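Local coordinates for protein ribosomal RNA small subunit methyltransferase E (Legionella pneumophila, PDB 5O95) that binds S-adenosyl-L-methionine and probably uses it to methylate N3 of uridine 1498 in 16S ribosomal RNA, at residues T6-Q11 with G146-P151; N50-A55 with L73-E78. All blocks are in the same frame, centred on the assembly; numbering follows the deposited sequence. Where two conformers were deposited one is given.

Overall arrangement
Both contacts lie where the N-terminal PUA-like domain meets the SPOUT-type methyltransferase domain. Interaction 1 is buried: strand 8-10 of the mixed sheet packs on the loop that follows helix 124-145. Interaction 2 is at the surface: strands 51-61 and 64-74 of the same sheet form a hairpin, and the chain beyond it runs on toward the methyltransferase domain. The first contact consists of an arginine donating twice to one amide oxygen and a small apolar pair. The second combines backbone sheet bonds with a salt bridge and two waters. Their centres are about 8 Å apart. Asn148 and Arg147 of interaction 1 reach Glu52 and Glu78 of interaction 2, so the two are joined by polar bonds.

Interaction 1: residues T6-Q11 with G146-P151; sequences TIRIYQ and GRNQIP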
loop_
_atom_site.group_PDB
_atom_site.type_symbol
_atom_site.label_atom_id
_atom_site.label_comp_id
_atom_site.label_asym_id
_atom_site.label_seq_id
_atom_site.Cartn_x
_atom_site.Cartn_y
_atom_site.Cartn_z
ATOM N N THR B 6 -7.650 -17.361 14.914
ATOM C CA THR B 6 -8.401 -18.451 14.311
ATOM C C THR B 6 -8.434 -18.284 12.794
ATOM O O THR B 6 -8.700 -17.196 12.281
ATOM C CB THR B 6 -9.821 -18.515 14.888
ATOM O OG1 THR B 6 -9.759 -18.622 16.317
ATOM C CG2 THR B 6 -10.578 -19.739 14.353
ATOM N N ILE B 7 -8.169 -19.382 12.089
ATOM C CA ILE B 7 -8.257 -19.409 10.637
ATOM C C ILE B 7 -9.687 -19.127 10.191
ATOM O O ILE B 7 -10.646 -19.741 10.685
ATOM C CB ILE B 7 -7.764 -20.777 10.142
ATOM C CG1 ILE B 7 -6.262 -20.931 10.402
ATOM C CG2 ILE B 7 -8.104 -20.980 8.677
ATOM C CD1 ILE B 7 -5.410 -19.960 9.627
ATOM N N ARG B 8 -9.841 -18.208 9.233
ATOM C CA ARG B 8 -11.126 -17.846 8.652
ATOM C C ARG B 8 -11.239 -18.393 7.235
ATOM O O ARG B 8 -10.281 -18.320 6.459
ATOM C CB ARG B 8 -11.292 -16.328 8.583
ATOM C CG ARG B 8 -11.543 -15.689 9.935
ATOM C CD ARG B 8 -11.229 -14.195 9.884
ATOM N NE ARG B 8 -11.900 -13.537 8.769
ATOM C CZ ARG B 8 -13.196 -13.233 8.735
ATOM N NH1 ARG B 8 -14.010 -13.522 9.781
ATOM N NH2 ARG B 8 -13.704 -12.661 7.667
ATOM N N ILE B 9 -12.419 -18.918 6.896
ATOM C CA ILE B 9 -12.665 -19.566 5.606
ATOM C C ILE B 9 -14.034 -19.118 5.111
ATOM O O ILE B 9 -15.032 -19.264 5.824
ATOM C CB ILE B 9 -12.642 -21.110 5.727
ATOM C CG1 ILE B 9 -11.292 -21.625 6.251
ATOM C CG2 ILE B 9 -13.007 -21.776 4.400
ATOM C CD1 ILE B 9 -10.125 -21.388 5.254
ATOM N N TYR B 10 -14.097 -18.603 3.890
ATOM C CA TYR B 10 -15.369 -18.202 3.314
ATOM C C TYR B 10 -16.103 -19.437 2.803
ATOM O O TYR B 10 -15.557 -20.204 1.998
ATOM C CB TYR B 10 -15.090 -17.297 2.110
ATOM C CG TYR B 10 -16.288 -17.008 1.250
ATOM C CD1 TYR B 10 -17.364 -16.259 1.719
ATOM C CD2 TYR B 10 -16.356 -17.511 -0.048
ATOM C CE1 TYR B 10 -18.461 -15.985 0.913
ATOM C CE2 TYR B 10 -17.451 -17.249 -0.871
ATOM C CZ TYR B 10 -18.499 -16.498 -0.393
ATOM O OH TYR B 10 -19.570 -16.239 -1.217
ATOM N N GLN B 11 -17.348 -19.629 3.269
ATOM C CA GLN B 11 -18.230 -20.640 2.691
ATOM C C GLN B 11 -19.605 -20.007 2.551
ATOM O O GLN B 11 -20.179 -19.565 3.561
ATOM C CB GLN B 11 -18.361 -21.853 3.625
ATOM C CG GLN B 11 -17.137 -22.765 3.713
ATOM C CD GLN B 11 -16.937 -23.555 2.442
ATOM O OE1 GLN B 11 -17.446 -24.675 2.291
ATOM N NE2 GLN B 11 -16.205 -22.965 1.494
ATOM N N GLY B 146 -10.822 -9.999 8.064
ATOM C CA GLY B 146 -11.973 -10.061 8.948
ATOM C C GLY B 146 -13.280 -9.581 8.354
ATOM O O GLY B 146 -14.306 -9.650 9.035
ATOM N N ARG B 147 -13.296 -9.116 7.102
ATOM C CA ARG B 147 -14.565 -8.752 6.481
ATOM C C ARG B 147 -15.376 -10.007 6.254
ATOM O O ARG B 147 -14.857 -11.008 5.750
ATOM C CB ARG B 147 -14.323 -8.130 5.103
ATOM C CG ARG B 147 -13.849 -6.713 5.234
ATOM C CD ARG B 147 -13.577 -6.154 3.848
ATOM N NE ARG B 147 -14.835 -5.778 3.208
ATOM C CZ ARG B 147 -14.931 -5.113 2.067
ATOM N NH1 ARG B 147 -13.818 -4.711 1.444
ATOM N NH2 ARG B 147 -16.126 -4.803 1.567
ATOM N N ASN B 148 -16.659 -9.924 6.594
ATOM C CA ASN B 148 -17.576 -11.046 6.428
ATOM C C ASN B 148 -18.554 -10.832 5.291
ATOM O O ASN B 148 -19.530 -11.591 5.148
ATOM C CB ASN B 148 -18.293 -11.338 7.742
ATOM C CG ASN B 148 -17.331 -11.749 8.822
ATOM O OD1 ASN B 148 -16.432 -12.524 8.572
ATOM N ND2 ASN B 148 -17.521 -11.233 10.034
ATOM N N GLN B 149 -18.246 -9.871 4.428
ATOM C CA GLN B 149 -18.989 -9.563 3.228
ATOM C C GLN B 149 -17.922 -9.355 2.175
ATOM O O GLN B 149 -16.893 -8.740 2.466
ATOM C CB GLN B 149 -19.777 -8.272 3.427
ATOM C CG GLN B 149 -20.644 -7.852 2.271
ATOM C CD GLN B 149 -21.551 -6.674 2.615
ATOM O OE1 GLN B 149 -21.944 -6.469 3.773
ATOM N NE2 GLN B 149 -21.893 -5.889 1.600
ATOM N N ILE B 150 -18.154 -9.890 0.978
ATOM C CA ILE B 150 -17.191 -9.817 -0.117
ATOM C C ILE B 150 -17.482 -8.572 -0.947
ATOM O O ILE B 150 -18.634 -8.351 -1.321
ATOM C CB ILE B 150 -17.311 -11.053 -1.025
ATOM C CG1 ILE B 150 -17.356 -12.344 -0.197
ATOM C CG2 ILE B 150 -16.178 -11.038 -2.080
ATOM C CD1 ILE B 150 -16.134 -12.581 0.652
ATOM N N PRO B 151 -16.472 -7.736 -1.257
ATOM C CA PRO B 151 -16.703 -6.598 -2.154
ATOM C C PRO B 151 -17.270 -7.082 -3.475
ATOM O O PRO B 151 -16.972 -8.185 -3.928
ATOM C CB PRO B 151 -15.294 -6.008 -2.379
ATOM C CG PRO B 151 -14.375 -6.670 -1.441
ATOM C CD PRO B 151 -15.097 -7.834 -0.759
#
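A bend at chi3 (51°) turns the Arg8 guanidinium toward Asn148, whose CG is held beside its own backbone N (chi1 -63°). The two side chains meet at about a right angle. This is a junction between domains: strand 8-10 edges the PUA-like sheet, and residues 146-151 leave helix 124-145 of the SPOUT-type domain. The arginine grips end-on. NH1 and NH2 of Arg8 both donate to Asn148 OD1, each at 2.9 Å. The NH1 bond lies on a lone pair in the carbonyl plane, whereas NH2 comes from above that plane. One face of the guanidinium rests on Gly146, with Arg8 NE 3.5 Å from Gly146 CA. Gly146 has positive phi just past the helix end, a conformation that suits glycine. The last turn of that helix holds the arginine too: Arg8 NE donates to the backbone O of Glu143, and Arg8 NH2 to that of Cys142. Glu143 also accepts from the Tyr10 backbone N through its carboxylate. A smaller apolar contact lies alongside. Ile150 lays its CD1 over one face of the Tyr10 ring, and Ile150 CG1 is 4.0 Å from Tyr10 CE1.

Interaction 2: residues N50-A55 with L73-E78; sequences NKEFTA and LEVNRE
Glu52 OE2 is gripped by Arg77, just past its own hairpin, and probably also by Asn148 ND2 of the 146-151 loop. Arg77 NH1 meets Glu52 OE2 at 2.9 Å in a salt bridge, nearly along the C-O axis. Glu52 CG lies beside its backbone N (chi1 -78°), and the chain is extended beyond it, which carries the carboxylate across to Arg77. Carboxylate and guanidinium are nearly coplanar, and water 2 closes the ring: it donates to Glu52 OE1 at 2.7 Å and accepts from Arg77 NH2. Val75 lies against both, CG2 on Glu52 CD and CG1 on one face of the Arg77 guanidinium. These groups sit at the open end of an antiparallel beta hairpin. Glu52 and Leu73 form a hydrogen-bonded pair, with Glu52 N to Leu73 O and Leu73 N to Glu52 O both 2.8 Å. Lys51 and Glu74 are the next, non-hydrogen-bonded pair. Val75 N to Asn50 O, 2.9 Å, carries the pairing one step past them. The amides of Asn50 and Asn76 stack with planes 23° apart. Asn76 OD1 accepts from Glu78 N at 2.8 Å, an Asx turn. Water 1 donates to Asn50 OD1 at 2.6 Å and to Glu78 OE2, and accepts from Arg77 N. The 146-151 loop is tied on by Arg77 NH1 to Gly146 O, Asn50 ND2 to Gln149 OE1 and a Glu78-Arg147 salt bridge. Arg77 O accepts from Arg223 NH1 of the second subunit. The hairpin lies between strands 42-46 and 20-22 in the sheet, its open end facing the loop between helix 124-145 and strand 152-158.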
loop_
_atom_site.group_PDB
_atom_site.type_symbol
_atom_site.label_atom_id
_atom_site.label_comp_id
_atom_site.label_asym_id
_atom_site.label_seq_id
_atom_site.Cartn_x
_atom_site.Cartn_y
_atom_site.Cartn_z
ATOM N N ASN B 50 -22.155 -11.400 6.593
ATOM C CA ASN B 50 -21.863 -10.873 7.930
ATOM C C ASN B 50 -22.293 -11.817 9.053
ATOM O O ASN B 50 -22.673 -11.373 10.149
ATOM C CB ASN B 50 -22.400 -9.454 8.079
ATOM C CG ASN B 50 -21.752 -8.525 7.079
ATOM O OD1 ASN B 50 -20.535 -8.413 7.060
ATOM N ND2 ASN B 50 -22.554 -7.902 6.208
ATOM N N LYS B 51 -22.227 -13.121 8.794
ATOM C CA LYS B 51 -22.354 -14.129 9.837
ATOM C C LYS B 51 -21.052 -14.909 9.933
ATOM O O LYS B 51 -20.463 -15.277 8.909
ATOM C CB LYS B 51 -23.508 -15.089 9.553
ATOM C CG LYS B 51 -24.862 -14.420 9.663
ATOM C CD LYS B 51 -25.989 -15.397 9.332
ATOM C CE LYS B 51 -27.322 -14.679 9.263
ATOM N NZ LYS B 51 -28.406 -15.614 8.860
ATOM N N GLU B 52 -20.619 -15.167 11.164
ATOM C CA GLU B 52 -19.452 -15.993 11.454
ATOM C C GLU B 52 -19.924 -17.277 12.120
ATOM O O GLU B 52 -20.749 -17.234 13.040
ATOM C CB GLU B 52 -18.477 -15.263 12.381
ATOM C CG GLU B 52 -17.638 -14.211 11.648
ATOM C CD GLU B 52 -16.643 -13.530 12.557
ATOM O OE1 GLU B 52 -16.442 -13.951 13.715
ATOM O OE2 GLU B 52 -16.013 -12.558 12.096
ATOM N N PHE B 53 -19.403 -18.413 11.652
ATOM C CA PHE B 53 -19.789 -19.734 12.145
ATOM C C PHE B 53 -18.576 -20.334 12.838
ATOM O O PHE B 53 -17.556 -20.603 12.200
ATOM C CB PHE B 53 -20.259 -20.597 10.979
ATOM C CG PHE B 53 -21.418 -20.000 10.231
ATOM C CD1 PHE B 53 -21.193 -19.075 9.205
ATOM C CD2 PHE B 53 -22.729 -20.362 10.550
ATOM C CE1 PHE B 53 -22.255 -18.493 8.536
ATOM C CE2 PHE B 53 -23.800 -19.782 9.893
ATOM C CZ PHE B 53 -23.558 -18.856 8.863
ATOM N N THR B 54 -18.667 -20.517 14.147
ATOM C CA THR B 54 -17.572 -21.142 14.872
ATOM C C THR B 54 -17.662 -22.634 14.643
ATOM O O THR B 54 -18.719 -23.237 14.874
ATOM C CB THR B 54 -17.662 -20.811 16.359
ATOM O OG1 THR B 54 -17.582 -19.398 16.531
ATOM C CG2 THR B 54 -16.508 -21.463 17.125
ATOM N N ALA B 55 -16.576 -23.233 14.167
ATOM C CA ALA B 55 -16.621 -24.611 13.717
ATOM C C ALA B 55 -15.352 -25.321 14.154
ATOM O O ALA B 55 -14.348 -24.699 14.503
ATOM C CB ALA B 55 -16.785 -24.726 12.190
ATOM N N LEU B 73 -22.643 -16.158 14.846
ATOM C CA LEU B 73 -22.608 -14.818 15.426
ATOM C C LEU B 73 -22.665 -13.803 14.298
ATOM O O LEU B 73 -21.945 -13.952 13.308
ATOM C CB LEU B 73 -21.319 -14.594 16.227
ATOM C CG LEU B 73 -21.226 -13.244 16.940
ATOM C CD1 LEU B 73 -22.297 -13.148 18.035
ATOM C CD2 LEU B 73 -19.845 -13.045 17.556
ATOM N N GLU B 74 -23.519 -12.795 14.422
ATOM C CA GLU B 74 -23.545 -11.724 13.433
ATOM C C GLU B 74 -22.394 -10.766 13.709
ATOM O O GLU B 74 -22.277 -10.226 14.820
ATOM C CB GLU B 74 -24.887 -11.000 13.461
ATOM C CG GLU B 74 -26.036 -11.981 13.248
ATOM C CD GLU B 74 -27.298 -11.337 12.713
ATOM O OE1 GLU B 74 -27.334 -10.097 12.597
ATOM O OE2 GLU B 74 -28.257 -12.081 12.405
ATOM N N VAL B 75 -21.532 -10.570 12.703
ATOM C CA VAL B 75 -20.338 -9.739 12.851
ATOM C C VAL B 75 -20.124 -8.961 11.551
ATOM O O VAL B 75 -19.964 -9.558 10.477
ATOM C CB VAL B 75 -19.071 -10.554 13.179
ATOM C CG1 VAL B 75 -17.861 -9.616 13.372
ATOM C CG2 VAL B 75 -19.253 -11.442 14.386
ATOM N N ASN B 76 -20.119 -7.637 11.643
ATOM C CA ASN B 76 -20.015 -6.794 10.457
ATOM C C ASN B 76 -18.790 -5.905 10.617
ATOM O O ASN B 76 -18.706 -5.134 11.575
ATOM C CB ASN B 76 -21.284 -5.946 10.329
ATOM C CG ASN B 76 -21.347 -5.168 9.026
ATOM O OD1 ASN B 76 -20.419 -4.432 8.678
ATOM N ND2 ASN B 76 -22.434 -5.355 8.278
ATOM N N ARG B 77 -17.861 -5.999 9.662
ATOM C CA ARG B 77 -16.672 -5.147 9.659
ATOM C C ARG B 77 -16.621 -4.280 8.415
ATOM O O ARG B 77 -15.532 -3.894 7.967
ATOM C CB ARG B 77 -15.394 -5.969 9.798
ATOM C CG ARG B 77 -15.296 -6.674 11.126
ATOM C CD ARG B 77 -13.955 -7.401 11.305
ATOM N NE ARG B 77 -13.936 -7.986 12.646
ATOM C CZ ARG B 77 -14.264 -9.257 12.892
ATOM N NH1 ARG B 77 -14.574 -10.085 11.896
ATOM N NH2 ARG B 77 -14.264 -9.691 14.157
ATOM N N GLU B 78 -17.790 -3.925 7.881
ATOM C CA GLU B 78 -17.887 -3.075 6.703
ATOM C C GLU B 78 -17.854 -1.597 7.087
ATOM O O GLU B 78 -18.330 -1.189 8.153
ATOM C CB GLU B 78 -19.182 -3.367 5.942
ATOM C CG GLU B 78 -19.270 -4.813 5.441
ATOM C CD GLU B 78 -18.095 -5.193 4.549
ATOM O OE1 GLU B 78 -17.956 -4.570 3.467
ATOM O OE2 GLU B 78 -17.311 -6.106 4.918
HETATM O O HOH W 1 -18.088 -7.496 7.194
HETATM O O HOH W 2 -15.089 -12.249 15.290
#